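Local coordinates for protein lipolytic enzyme, G-D-S-L family (PDB 7BR2) that metabolises the drug diltiazem as a gut bacterial serine esterase of the SGNH (GDSL) hydrolase superfamily, at residues Ile254-Gly258 against Lys259-Phe263; Gln321-Gly324 against Thr325-Ala328; Val244-Gly248 against Cys249-Asn253; Ala329-Ala332 against Lys333-Leu337; Lys69-Asp72 against Gly73-Ser77. All blocks are in the same frame, centred on the assembly; numbering follows the deposited sequence.

Interaction 1: residues Ile254-Gly258 against Lys259-Phe263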
loop_
_atom_site.group_PDB
_atom_site.type_symbol
_atom_site.label_atom_id
_atom_site.label_comp_id
_atom_site.label_asym_id
_atom_site.label_seq_id
_atom_site.Cartn_x
_atom_site.Cartn_y
_atom_site.Cartn_z
ATOM N N ILE A 254 -5.102 6.357 -37.088
ATOM C CA ILE A 254 -6.537 6.121 -37.129
ATOM C C ILE A 254 -6.920 5.717 -38.545
ATOM O O ILE A 254 -6.652 6.441 -39.510
ATOM C CB ILE A 254 -7.309 7.362 -36.670
ATOM C CG1 ILE A 254 -6.741 7.868 -35.342
ATOM C CG2 ILE A 254 -8.793 7.070 -36.579
ATOM C CD1 ILE A 254 -7.512 9.008 -34.728
ATOM N N LYS A 255 -7.541 4.549 -38.677
ATOM C CA LYS A 255 -7.929 4.024 -39.974
ATOM C C LYS A 255 -9.350 3.490 -39.886
ATOM O O LYS A 255 -9.779 2.985 -38.842
ATOM C CB LYS A 255 -6.968 2.924 -40.424
ATOM C CG LYS A 255 -5.579 3.443 -40.740
ATOM C CD LYS A 255 -5.581 4.387 -41.930
ATOM C CE LYS A 255 -4.173 4.912 -42.246
ATOM N NZ LYS A 255 -4.177 6.341 -42.723
ATOM N N LYS A 256 -10.070 3.603 -40.998
ATOM C CA LYS A 256 -11.438 3.111 -41.123
ATOM C C LYS A 256 -11.507 2.160 -42.302
ATOM O O LYS A 256 -11.086 2.506 -43.409
ATOM C CB LYS A 256 -12.432 4.250 -41.303
ATOM C CG LYS A 256 -13.495 4.274 -40.242
ATOM C CD LYS A 256 -13.987 5.690 -40.023
ATOM C CE LYS A 256 -15.425 5.871 -40.495
ATOM N NZ LYS A 256 -15.673 7.233 -41.062
ATOM N N ILE A 257 -11.981 0.949 -42.053
ATOM C CA ILE A 257 -12.060 -0.093 -43.064
ATOM C C ILE A 257 -13.490 -0.633 -43.028
ATOM O O ILE A 257 -13.872 -1.334 -42.082
ATOM C CB ILE A 257 -11.022 -1.203 -42.818
ATOM C CG1 ILE A 257 -9.594 -0.640 -42.832
ATOM C CG2 ILE A 257 -11.113 -2.297 -43.852
ATOM C CD1 ILE A 257 -8.603 -1.379 -41.917
ATOM N N GLY A 258 -14.279 -0.321 -44.051
ATOM C CA GLY A 258 -15.701 -0.605 -43.938
ATOM C C GLY A 258 -16.265 0.211 -42.785
ATOM O O GLY A 258 -16.103 1.436 -42.727
ATOM N N LYS A 259 -16.899 -0.466 -41.823
ATOM C CA LYS A 259 -17.341 0.163 -40.582
ATOM C C LYS A 259 -16.474 -0.195 -39.381
ATOM O O LYS A 259 -16.882 0.068 -38.243
ATOM C CB LYS A 259 -18.776 -0.236 -40.257
ATOM C CG LYS A 259 -19.730 0.923 -40.349
ATOM C CD LYS A 259 -20.671 0.743 -41.515
ATOM C CE LYS A 259 -21.094 2.078 -42.117
ATOM N NZ LYS A 259 -22.006 1.820 -43.271
ATOM N N ASP A 260 -15.302 -0.793 -39.593
ATOM C CA ASP A 260 -14.365 -1.037 -38.502
ATOM C C ASP A 260 -13.425 0.145 -38.355
ATOM O O ASP A 260 -13.009 0.760 -39.340
ATOM C CB ASP A 260 -13.549 -2.293 -38.765
ATOM C CG ASP A 260 -14.403 -3.483 -39.051
ATOM O OD1 ASP A 260 -15.598 -3.429 -38.713
ATOM O OD2 ASP A 260 -13.898 -4.438 -39.675
ATOM N N ILE A 261 -13.044 0.434 -37.121
ATOM C CA ILE A 261 -12.110 1.521 -36.883
ATOM C C ILE A 261 -10.965 0.999 -36.026
ATOM O O ILE A 261 -11.171 0.186 -35.121
ATOM C CB ILE A 261 -12.805 2.738 -36.243
ATOM C CG1 ILE A 261 -11.858 3.940 -36.220
ATOM C CG2 ILE A 261 -13.339 2.398 -34.862
ATOM C CD1 ILE A 261 -12.551 5.251 -35.905
ATOM N N SER A 262 -9.755 1.453 -36.322
ATOM C CA SER A 262 -8.566 0.950 -35.656
ATOM C C SER A 262 -7.577 2.088 -35.489
ATOM O O SER A 262 -7.582 3.046 -36.266
ATOM C CB SER A 262 -7.945 -0.204 -36.444
ATOM O OG SER A 262 -7.296 0.281 -37.600
ATOM N N PHE A 263 -6.769 2.008 -34.436
ATOM C CA PHE A 263 -5.728 3.007 -34.249
ATOM C C PHE A 263 -4.628 2.450 -33.355
ATOM O O PHE A 263 -4.738 1.357 -32.788
ATOM C CB PHE A 263 -6.299 4.308 -33.675
ATOM C CG PHE A 263 -7.081 4.126 -32.412
ATOM C CD1 PHE A 263 -8.426 3.797 -32.456
ATOM C CD2 PHE A 263 -6.484 4.317 -31.176
ATOM C CE1 PHE A 263 -9.158 3.646 -31.293
ATOM C CE2 PHE A 263 -7.208 4.166 -30.007
ATOM C CZ PHE A 263 -8.546 3.830 -30.062
HETATM O O HOH W 1 -9.616 0.175 -39.137
#

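Interaction 2: residues Gln321-Gly324 against Thr325-Ala328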
loop_
_atom_site.group_PDB
_atom_site.type_symbol
_atom_site.label_atom_id
_atom_site.label_comp_id
_atom_site.label_asym_id
_atom_site.label_seq_id
_atom_site.Cartn_x
_atom_site.Cartn_y
_atom_site.Cartn_z
ATOM N N GLN A 321 -6.673 -9.360 -29.336
ATOM C CA GLN A 321 -7.296 -10.130 -28.267
ATOM C C GLN A 321 -8.672 -9.547 -27.983
ATOM O O GLN A 321 -8.800 -8.355 -27.680
ATOM C CB GLN A 321 -6.456 -10.136 -26.993
ATOM C CG GLN A 321 -5.950 -11.534 -26.598
ATOM C CD GLN A 321 -7.070 -12.504 -26.166
ATOM O OE1 GLN A 321 -7.982 -12.161 -25.391
ATOM N NE2 GLN A 321 -6.992 -13.739 -26.682
ATOM N N GLU A 322 -9.691 -10.392 -28.066
ATOM C CA GLU A 322 -11.042 -9.941 -27.807
ATOM C C GLU A 322 -11.185 -9.541 -26.348
ATOM O O GLU A 322 -10.868 -10.312 -25.444
ATOM C CB GLU A 322 -12.033 -11.043 -28.182
ATOM C CG GLU A 322 -13.470 -10.723 -27.829
ATOM C CD GLU A 322 -14.467 -11.633 -28.537
ATOM O OE1 GLU A 322 -14.050 -12.450 -29.396
ATOM O OE2 GLU A 322 -15.676 -11.513 -28.242
ATOM N N ILE A 323 -11.678 -8.332 -26.124
ATOM C CA ILE A 323 -11.890 -7.810 -24.787
ATOM C C ILE A 323 -13.348 -7.951 -24.361
ATOM O O ILE A 323 -13.634 -8.351 -23.230
ATOM C CB ILE A 323 -11.443 -6.334 -24.737
ATOM C CG1 ILE A 323 -10.046 -6.174 -25.348
ATOM C CG2 ILE A 323 -11.553 -5.788 -23.329
ATOM C CD1 ILE A 323 -8.946 -6.951 -24.614
ATOM N N GLY A 324 -14.265 -7.630 -25.266
ATOM C CA GLY A 324 -15.685 -7.701 -24.994
ATOM C C GLY A 324 -16.463 -7.032 -26.109
ATOM O O GLY A 324 -15.908 -6.604 -27.134
ATOM N N THR A 325 -17.768 -6.943 -25.894
ATOM C CA THR A 325 -18.661 -6.328 -26.863
ATOM C C THR A 325 -19.457 -5.222 -26.190
ATOM O O THR A 325 -19.961 -5.389 -25.073
ATOM C CB THR A 325 -19.589 -7.372 -27.494
ATOM O OG1 THR A 325 -18.797 -8.338 -28.198
ATOM C CG2 THR A 325 -20.545 -6.721 -28.478
ATOM N N TRP A 326 -19.546 -4.084 -26.872
ATOM C CA TRP A 326 -20.250 -2.923 -26.357
ATOM C C TRP A 326 -21.119 -2.333 -27.459
ATOM O O TRP A 326 -20.803 -2.438 -28.649
ATOM C CB TRP A 326 -19.281 -1.840 -25.857
ATOM C CG TRP A 326 -18.624 -2.073 -24.510
ATOM C CD1 TRP A 326 -19.038 -1.596 -23.297
ATOM C CD2 TRP A 326 -17.427 -2.818 -24.255
ATOM N NE1 TRP A 326 -18.177 -2.003 -22.305
ATOM C CE2 TRP A 326 -17.181 -2.757 -22.868
ATOM C CE3 TRP A 326 -16.541 -3.539 -25.064
ATOM C CZ2 TRP A 326 -16.089 -3.386 -22.277
ATOM C CZ3 TRP A 326 -15.460 -4.159 -24.475
ATOM C CH2 TRP A 326 -15.242 -4.080 -23.098
ATOM N N ASP A 327 -22.201 -1.685 -27.053
ATOM C CA ASP A 327 -22.908 -0.818 -27.976
ATOM C C ASP A 327 -22.213 0.532 -28.064
ATOM O O ASP A 327 -21.632 1.022 -27.090
ATOM C CB ASP A 327 -24.359 -0.620 -27.570
ATOM C CG ASP A 327 -25.119 0.170 -28.602
ATOM O OD1 ASP A 327 -24.981 1.413 -28.608
ATOM O OD2 ASP A 327 -25.800 -0.452 -29.447
ATOM N N ALA A 328 -22.281 1.137 -29.252
ATOM C CA ALA A 328 -21.585 2.398 -29.466
ATOM C C ALA A 328 -22.136 3.541 -28.629
ATOM O O ALA A 328 -21.467 4.573 -28.521
ATOM C CB ALA A 328 -21.624 2.779 -30.940
#

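Interaction 3: residues Val244-Gly248 against Cys249-Asn253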
loop_
_atom_site.group_PDB
_atom_site.type_symbol
_atom_site.label_atom_id
_atom_site.label_comp_id
_atom_site.label_asym_id
_atom_site.label_seq_id
_atom_site.Cartn_x
_atom_site.Cartn_y
_atom_site.Cartn_z
ATOM N N VAL A 244 -9.826 13.374 -30.715
ATOM C CA VAL A 244 -10.308 14.574 -30.039
ATOM C C VAL A 244 -9.574 14.771 -28.726
ATOM O O VAL A 244 -9.252 15.900 -28.339
ATOM C CB VAL A 244 -11.833 14.507 -29.835
ATOM C CG1 VAL A 244 -12.316 15.689 -28.986
ATOM C CG2 VAL A 244 -12.546 14.488 -31.176
ATOM N N LYS A 245 -9.272 13.677 -28.039
ATOM C CA LYS A 245 -8.613 13.752 -26.746
ATOM C C LYS A 245 -7.534 12.681 -26.685
ATOM O O LYS A 245 -7.782 11.526 -27.042
ATOM C CB LYS A 245 -9.640 13.542 -25.623
ATOM C CG LYS A 245 -9.406 14.292 -24.337
ATOM C CD LYS A 245 -10.587 14.047 -23.393
ATOM C CE LYS A 245 -11.414 15.308 -23.156
ATOM N NZ LYS A 245 -12.440 15.102 -22.088
ATOM N N ALA A 246 -6.340 13.069 -26.231
ATOM C CA ALA A 246 -5.236 12.132 -26.087
ATOM C C ALA A 246 -4.437 12.541 -24.847
ATOM O O ALA A 246 -3.297 13.003 -24.920
ATOM C CB ALA A 246 -4.365 12.100 -27.343
ATOM N N GLU A 247 -5.069 12.400 -23.683
ATOM C CA GLU A 247 -4.469 12.759 -22.409
ATOM C C GLU A 247 -3.704 11.555 -21.868
ATOM O O GLU A 247 -4.262 10.452 -21.752
ATOM C CB GLU A 247 -5.551 13.208 -21.423
ATOM C CG GLU A 247 -6.219 14.514 -21.828
ATOM C CD GLU A 247 -7.487 14.822 -21.043
ATOM O OE1 GLU A 247 -8.103 15.875 -21.308
ATOM O OE2 GLU A 247 -7.920 13.976 -20.233
ATOM N N GLY A 248 -2.429 11.768 -21.551
ATOM C CA GLY A 248 -1.604 10.689 -21.059
ATOM C C GLY A 248 -1.313 9.625 -22.085
ATOM O O GLY A 248 -0.973 8.499 -21.716
ATOM N N CYS A 249 -1.441 9.946 -23.368
ATOM C CA CYS A 249 -1.176 8.966 -24.409
ATOM C C CYS A 249 -0.940 9.680 -25.734
ATOM O O CYS A 249 -1.069 10.901 -25.851
ATOM C CB CYS A 249 -2.324 7.961 -24.537
ATOM S SG CYS A 249 -3.923 8.728 -24.914
ATOM N N THR A 250 -0.562 8.886 -26.727
ATOM C CA THR A 250 -0.464 9.310 -28.113
ATOM C C THR A 250 -1.391 8.413 -28.934
ATOM O O THR A 250 -1.308 7.182 -28.836
ATOM C CB THR A 250 0.986 9.229 -28.603
ATOM O OG1 THR A 250 1.802 10.149 -27.855
ATOM C CG2 THR A 250 1.074 9.592 -30.077
ATOM N N ILE A 251 -2.316 9.026 -29.686
ATOM C CA ILE A 251 -3.181 8.321 -30.634
ATOM C C ILE A 251 -2.665 8.590 -32.042
ATOM O O ILE A 251 -2.391 9.740 -32.402
ATOM C CB ILE A 251 -4.653 8.766 -30.507
ATOM C CG1 ILE A 251 -5.201 8.546 -29.093
ATOM C CG2 ILE A 251 -5.534 8.060 -31.552
ATOM C CD1 ILE A 251 -5.193 7.111 -28.645
ATOM N N SER A 252 -2.533 7.541 -32.848
ATOM C CA SER A 252 -2.075 7.742 -34.217
ATOM C C SER A 252 -2.616 6.619 -35.094
ATOM O O SER A 252 -3.275 5.694 -34.618
ATOM C CB SER A 252 -0.548 7.846 -34.286
ATOM O OG SER A 252 0.080 6.626 -33.935
ATOM N N ASN A 253 -2.348 6.722 -36.395
ATOM C CA ASN A 253 -2.771 5.730 -37.382
ATOM C C ASN A 253 -4.249 5.350 -37.258
ATOM O O ASN A 253 -4.626 4.183 -37.375
ATOM C CB ASN A 253 -1.891 4.485 -37.259
ATOM C CG ASN A 253 -1.937 3.610 -38.488
ATOM O OD1 ASN A 253 -2.563 3.949 -39.487
ATOM N ND2 ASN A 253 -1.276 2.466 -38.418
#

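Interaction 4: residues Ala329-Ala332 against Lys333-Leu337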
loop_
_atom_site.group_PDB
_atom_site.type_symbol
_atom_site.label_atom_id
_atom_site.label_comp_id
_atom_site.label_asym_id
_atom_site.label_seq_id
_atom_site.Cartn_x
_atom_site.Cartn_y
_atom_site.Cartn_z
ATOM N N ALA A 329 -23.314 3.393 -28.025
ATOM C CA ALA A 329 -23.729 4.358 -27.015
ATOM C C ALA A 329 -22.779 4.320 -25.822
ATOM O O ALA A 329 -22.333 5.366 -25.330
ATOM C CB ALA A 329 -25.169 4.084 -26.582
ATOM N N ASP A 330 -22.440 3.111 -25.355
ATOM C CA ASP A 330 -21.448 2.965 -24.292
ATOM C C ASP A 330 -20.090 3.505 -24.726
ATOM O O ASP A 330 -19.432 4.233 -23.972
ATOM C CB ASP A 330 -21.323 1.495 -23.893
ATOM C CG ASP A 330 -22.539 0.987 -23.152
ATOM O OD1 ASP A 330 -23.096 1.757 -22.340
ATOM O OD2 ASP A 330 -22.942 -0.174 -23.393
ATOM N N LEU A 331 -19.666 3.176 -25.948
ATOM C CA LEU A 331 -18.376 3.650 -26.436
ATOM C C LEU A 331 -18.327 5.176 -26.486
ATOM O O LEU A 331 -17.308 5.786 -26.138
ATOM C CB LEU A 331 -18.091 3.041 -27.808
ATOM C CG LEU A 331 -17.917 1.520 -27.798
ATOM C CD1 LEU A 331 -17.795 0.927 -29.198
ATOM C CD2 LEU A 331 -16.699 1.171 -26.976
ATOM N N ALA A 332 -19.427 5.813 -26.898
ATOM C CA ALA A 332 -19.474 7.272 -26.917
ATOM C C ALA A 332 -19.544 7.832 -25.504
ATOM O O ALA A 332 -19.144 8.976 -25.264
ATOM C CB ALA A 332 -20.667 7.755 -27.753
ATOM N N LYS A 333 -20.047 7.040 -24.560
ATOM C CA LYS A 333 -20.022 7.452 -23.165
ATOM C C LYS A 333 -18.601 7.385 -22.618
ATOM O O LYS A 333 -18.175 8.259 -21.855
ATOM C CB LYS A 333 -20.916 6.501 -22.373
ATOM C CG LYS A 333 -21.583 7.024 -21.143
ATOM C CD LYS A 333 -23.049 6.597 -21.228
ATOM C CE LYS A 333 -24.000 7.667 -20.732
ATOM N NZ LYS A 333 -23.332 9.002 -20.668
ATOM N N GLY A 334 -17.843 6.373 -23.046
ATOM C CA GLY A 334 -16.499 6.094 -22.579
ATOM C C GLY A 334 -16.486 4.806 -21.773
ATOM O O GLY A 334 -17.293 4.653 -20.852
ATOM N N ILE A 335 -15.584 3.880 -22.077
ATOM C CA ILE A 335 -15.442 2.657 -21.293
ATOM C C ILE A 335 -14.072 2.663 -20.617
ATOM O O ILE A 335 -13.109 3.263 -21.113
ATOM C CB ILE A 335 -15.637 1.387 -22.139
ATOM C CG1 ILE A 335 -14.657 1.366 -23.305
ATOM C CG2 ILE A 335 -17.073 1.290 -22.636
ATOM C CD1 ILE A 335 -14.634 0.046 -24.013
ATOM N N ASN A 336 -14.004 2.040 -19.441
ATOM C CA ASN A 336 -12.769 1.996 -18.663
ATOM C C ASN A 336 -11.961 0.761 -19.055
ATOM O O ASN A 336 -12.327 -0.371 -18.712
ATOM C CB ASN A 336 -13.072 2.000 -17.166
ATOM C CG ASN A 336 -11.824 2.137 -16.331
ATOM O OD1 ASN A 336 -10.728 2.346 -16.868
ATOM N ND2 ASN A 336 -11.983 2.067 -15.011
ATOM N N LEU A 337 -10.870 0.969 -19.792
ATOM C CA LEU A 337 -10.015 -0.163 -20.140
ATOM C C LEU A 337 -9.326 -0.757 -18.909
ATOM O O LEU A 337 -9.002 -1.947 -18.902
ATOM C CB LEU A 337 -8.977 0.250 -21.180
ATOM C CG LEU A 337 -9.526 0.689 -22.534
ATOM C CD1 LEU A 337 -8.373 0.994 -23.473
ATOM C CD2 LEU A 337 -10.441 -0.388 -23.096
#

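Interaction 5: residues Lys69-Asp72 against Gly73-Ser77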
loop_
_atom_site.group_PDB
_atom_site.type_symbol
_atom_site.label_atom_id
_atom_site.label_comp_id
_atom_site.label_asym_id
_atom_site.label_seq_id
_atom_site.Cartn_x
_atom_site.Cartn_y
_atom_site.Cartn_z
ATOM N N LYS A 69 13.839 2.481 19.848
ATOM C CA LYS A 69 15.028 1.647 20.070
ATOM C C LYS A 69 15.724 1.287 18.763
ATOM O O LYS A 69 16.956 1.172 18.721
ATOM C CB LYS A 69 14.685 0.325 20.770
ATOM C CG LYS A 69 14.375 0.303 22.237
ATOM C CD LYS A 69 14.240 -1.180 22.663
ATOM C CE LYS A 69 13.502 -1.972 21.590
ATOM N NZ LYS A 69 13.841 -3.418 21.484
ATOM N N ARG A 70 14.951 1.047 17.697
ATOM C CA ARG A 70 15.542 0.503 16.471
ATOM C C ARG A 70 15.747 1.532 15.358
ATOM O O ARG A 70 16.120 1.145 14.248
ATOM C CB ARG A 70 14.704 -0.661 15.938
ATOM C CG ARG A 70 13.314 -0.300 15.480
ATOM C CD ARG A 70 12.619 -1.549 14.931
ATOM N NE ARG A 70 11.162 -1.418 14.865
ATOM C CZ ARG A 70 10.487 -1.084 13.771
ATOM N NH1 ARG A 70 11.139 -0.841 12.632
ATOM N NH2 ARG A 70 9.158 -1.006 13.811
ATOM N N LEU A 71 15.501 2.821 15.615
ATOM C CA LEU A 71 15.766 3.838 14.587
ATOM C C LEU A 71 17.170 3.736 13.960
ATOM O O LEU A 71 17.305 3.760 12.731
ATOM C CB LEU A 71 15.569 5.239 15.165
ATOM C CG LEU A 71 14.134 5.708 15.386
ATOM C CD1 LEU A 71 14.128 7.142 15.914
ATOM C CD2 LEU A 71 13.334 5.573 14.117
ATOM N N ASP A 72 18.232 3.653 14.771
ATOM C CA ASP A 72 19.583 3.668 14.199
ATOM C C ASP A 72 19.840 2.444 13.314
ATOM O O ASP A 72 20.312 2.573 12.176
ATOM C CB ASP A 72 20.654 3.726 15.295
ATOM C CG ASP A 72 20.841 5.105 15.895
ATOM O OD1 ASP A 72 20.796 6.105 15.153
ATOM O OD2 ASP A 72 21.076 5.187 17.120
ATOM N N GLY A 73 19.560 1.245 13.839
ATOM C CA GLY A 73 19.931 -0.000 13.180
ATOM C C GLY A 73 18.957 -0.507 12.137
ATOM O O GLY A 73 19.302 -1.408 11.364
ATOM N N ASP A 74 17.730 -0.013 12.134
ATOM C CA ASP A 74 16.715 -0.576 11.264
ATOM C C ASP A 74 16.033 0.446 10.363
ATOM O O ASP A 74 15.574 0.075 9.277
ATOM C CB ASP A 74 15.661 -1.299 12.119
ATOM C CG ASP A 74 14.603 -1.979 11.287
ATOM O OD1 ASP A 74 14.997 -2.738 10.374
ATOM O OD2 ASP A 74 13.388 -1.821 11.591
ATOM N N ILE A 75 16.018 1.718 10.734
ATOM C CA ILE A 75 15.300 2.750 9.991
ATOM C C ILE A 75 16.280 3.727 9.330
ATOM O O ILE A 75 16.319 3.851 8.107
ATOM C CB ILE A 75 14.296 3.489 10.904
ATOM C CG1 ILE A 75 13.271 2.494 11.455
ATOM C CG2 ILE A 75 13.599 4.584 10.149
ATOM C CD1 ILE A 75 12.470 1.776 10.397
ATOM N N PHE A 76 17.042 4.469 10.135
ATOM C CA PHE A 76 18.036 5.390 9.587
ATOM C C PHE A 76 19.108 4.645 8.796
ATOM O O PHE A 76 19.765 5.231 7.931
ATOM C CB PHE A 76 18.677 6.203 10.719
ATOM C CG PHE A 76 17.697 7.064 11.483
ATOM C CD1 PHE A 76 16.441 7.354 10.950
ATOM C CD2 PHE A 76 18.023 7.566 12.735
ATOM C CE1 PHE A 76 15.545 8.134 11.648
ATOM C CE2 PHE A 76 17.124 8.349 13.440
ATOM C CZ PHE A 76 15.883 8.636 12.891
ATOM N N SER A 77 19.332 3.370 9.131
ATOM C CA SER A 77 20.287 2.550 8.411
ATOM C C SER A 77 19.899 2.388 6.959
ATOM O O SER A 77 20.756 2.076 6.132
ATOM C CB SER A 77 20.386 1.169 9.067
ATOM O OG SER A 77 19.109 0.537 9.102
HETATM O O HOH W 2 19.125 0.912 16.931
#

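Interaction 1: residues Ile254-Gly258 against Lys259-Phe263
The first torsion of Ile-254 (chi1 -50°) stands CG1 next to the backbone N and brings it to the CB of Phe-263, 4.0 Å from Ile-254 CG1. The chi1 of Phe-263, 54°, only directs the ring, which leads away from strand 254-257. The two side chains run alongside each other, pointing the same way. The other branch, CG2 of Ile-254, meets Ile-261 CD1 at 4.2 Å. Ile-261 and Phe-263 go on to touch strand 232-237, so this face is turned to the mixed sheet.

Lys-255, Ile-257, Asp-260 and Ser-262 line the reverse face. There the chi1 of 74° turns Ser-262 OG to a water 2.8 Å away, and the same water donates to Lys-255 O, also at 2.8 Å. Asp-260 OD1 accepts from the backbone N of Lys-449 on the neighbouring strand 443-449. Paired amides close the backbone, Lys-255 N to Ser-262 O at 2.8 Å and Asp-260 N to Ile-257 O at 2.9 Å, each answered by the reciprocal bond. With Gly-258 and Lys-259 at the corner of a type II' turn, this is a classic two-residue beta hairpin, joining strands 249-257 and 260-267 of the antiparallel sheet.

Interaction 2: residues Gln321-Gly324 against Thr325-Ala328
The contact between Ile-323, Gly-324 and Trp-326 is local, made within one strand where it bends: strand 321-327, the second arm of the beta hairpin formed with strand 313-318 and an outermost strand of the five-stranded antiparallel sheet. Segments 321-324 and 325-327 run at 48° to one another. Both Ile-323 and Gly-324 bond through their backbones to Leu-316 on the neighbouring strand, and Trp-326 bonds to Tyr-314, so the hairpin pairing continues past the bend.

The indole folds back along its own strand. With CG beside the backbone N (chi1 -77°), the six-membered half of the ring is carried toward the glycine, and CZ3 comes within 3.5 Å of Gly-324 C and 3.6 Å of Gly-324 CA. The approach is oblique to the ring. At the edge, near the ring plane, the CG2 branch of Ile-323 meets the indole, and the two side chains cross at a slant. Gly-324 matters because a beta carbon there would crowd CZ3. Leu-316 and Glu-340 also touch the indole. Were the indole of Trp-326 replaced by the methyl of an alanine, a gap would probably open beside Gly-324 and the CG2 branch of Ile-323 would lose its aromatic neighbour.

On the more exposed side, Thr-325 OG1 and Glu-322 OE2 end 4.5 Å apart, too far to be bonded. Beyond the tryptophan, Asp-327 occupies the N-cap of the next helix, its OD1 receiving Ala-329 N. The closest approach of the indole to Ile-323 is CH2 to CG2, 4.1 Å.

Interaction 3: residues Val244-Gly248 against Cys249-Asn253
Cys-249 reaches back over the turn onto Ala-246. Its CB sits close to the peptide before it, 3.2 Å from Gly-248 O, and the thiol then departs between the backbone N and the carbonyl carbon (chi1 59°). That torsion swings SG back over the preceding residues, to lie 3.6 Å from Glu-247 O. Ala-246 CB is a little farther from SG, at 4.2 Å. On the side of the next strand, Tyr-265 adds to the cover of the buried cysteine.

The methyl of Ala-246 points across the turn and has a second neighbour in Ile-251, whose CG1 approaches to 4.0 Å. Ile-251 continues onto Met-234, Phe-263 and Tyr-265.

Gly-248 takes a positive phi of 68° and sends the chain back, the strand segments on its two sides running at 147°. They do not pair with each other. Lys-245 and Glu-247 bond through their backbones to Glu-235 and Asn-233 of the mixed sheet, whereas Thr-250 and Ser-252 bond to Leu-266 and Asp-264 of the antiparallel sheet. A classic beta bulge, with Val-244 and Lys-245 both opposite Glu-235, lies just before the turn.

Across the corner, the carbonyl oxygens of Ala-246 and Cys-249 stand 3.2 Å apart. As both are acceptors they cannot bond. The arms are placed by the turn at Gly-248 and by pairing to strands 232-237 and 260-267; what the side chains contribute across the corner is apolar contact among sulfur, methyl and isoleucine branch.

Interaction 4: residues Ala329-Ala332 against Lys333-Leu337
The flat groups that meet from Ala-329 to Gly-334 are peptide units. Lys-333 N approaches Ala-329 O at 2.9 Å from a position tilted 25° from the carbonyl plane, and Gly-334 N meets Asp-330 O at 2.8 Å, nearly in line with the C=O bond, though the N-H itself is bent. Both are i to i+4 bonds of an alpha helix, the last turn of helix 328-333. Around the oxygen of Asp-330 two carbons also gather: Lys-333 CB at 3.1 Å and, farther off, Ile-335 CG2 at 4.0 Å.

Gly-334 then leaves the helix with a positive phi, in a conformation where a beta carbon would be jammed against the carbonyl oxygen of Lys-333. The chain extends straight into the short strand 335-336, which pairs with strand 303-308 at the margin of the mixed sheet.

The main apolar pair across this helix-to-strand junction is Leu-331 with Ile-335. Ile-335 places CG1 between its backbone N and carbonyl carbon (chi1 57°), which lays the branch beside Leu-331, both side chains pointing the same way, with Ile-335 CD1 3.8 Å from Leu-331 CD2. Each also touches Trp-326 and strand 313-318: Leu-331 reaches Tyr-314 and Ile-335 reaches Leu-316. Lys-333 instead leads its chain away.

The chemistry divides accordingly. Main-chain amides close the helix end, while the two buried aliphatic side chains, Leu-331 and Ile-335, fasten the helix and the strand to one apolar layer.

Interaction 5: residues Lys69-Asp72 against Gly73-Ser77
In the C-terminal part of helix 64-75, where Arg-70 to Asp-72 pack on Asp-74 to Phe-76, the backbone widens into a pi-type turn: Leu-71 O accepts from both Ile-75 N at 3.1 Å and Phe-76 N at 2.7 Å. The wider turn lets Phe-76 come back against Leu-71, whose CB lies over one ring face, 4.1 Å from the centroid, in a CH-pi contact. Asp-72 OD1 sits at the ring edge, 4.0 Å from Phe-76 CD2, and is bound by Arg-123.

In the alpha/beta SGNH hydrolase domain this helix packs against the parallel sheet, with Leu-71 and Ile-75 both on strand 21-26. Arg-70 lies alongside Asp-74, its chi1 of 65° sending an extended chain past the carboxylate. NH1 bonds Asp-74 OD2 at 2.7 Å in a salt bridge, the oxygen tilted 23° from the guanidinium plane. OD2 has a second partner in Arg-367 of helix 344-377, and Arg-70 NE pairs with Asp-62. Replacing Arg-70 by an alanine would probably leave Asp-62 without this cationic partner and take from Asp-74 OD2 one of its two arginines. On the helix backbone, a water donates to Lys-69 O at 2.8 Å and accepts from Gly-73 N at 3.1 Å.

In the fold
Interaction 5 comes first along the chain and lies in the hydrolase domain, while interactions 3, 1, 2 and 4 follow in that order on the other side of the chain's centre, their centres about 47 to 59 Å from that of interaction 5. These four form a compact beta region. Interactions 3 and 1 share strand 249-257 and touch where Phe-263 packs on Ile-251 and Ser-252; interaction 2 sits at the far border of the same antiparallel sheet. Interaction 4, its centre about 10 Å from that of interaction 2, follows directly in the chain. Strands 242-247 and 335-336 are the outermost strands of the mixed sheet, so the chain passes between the two sheets at interactions 3 and 4, and the apolar contacts round Trp-326 and Ile-251 lie where they meet.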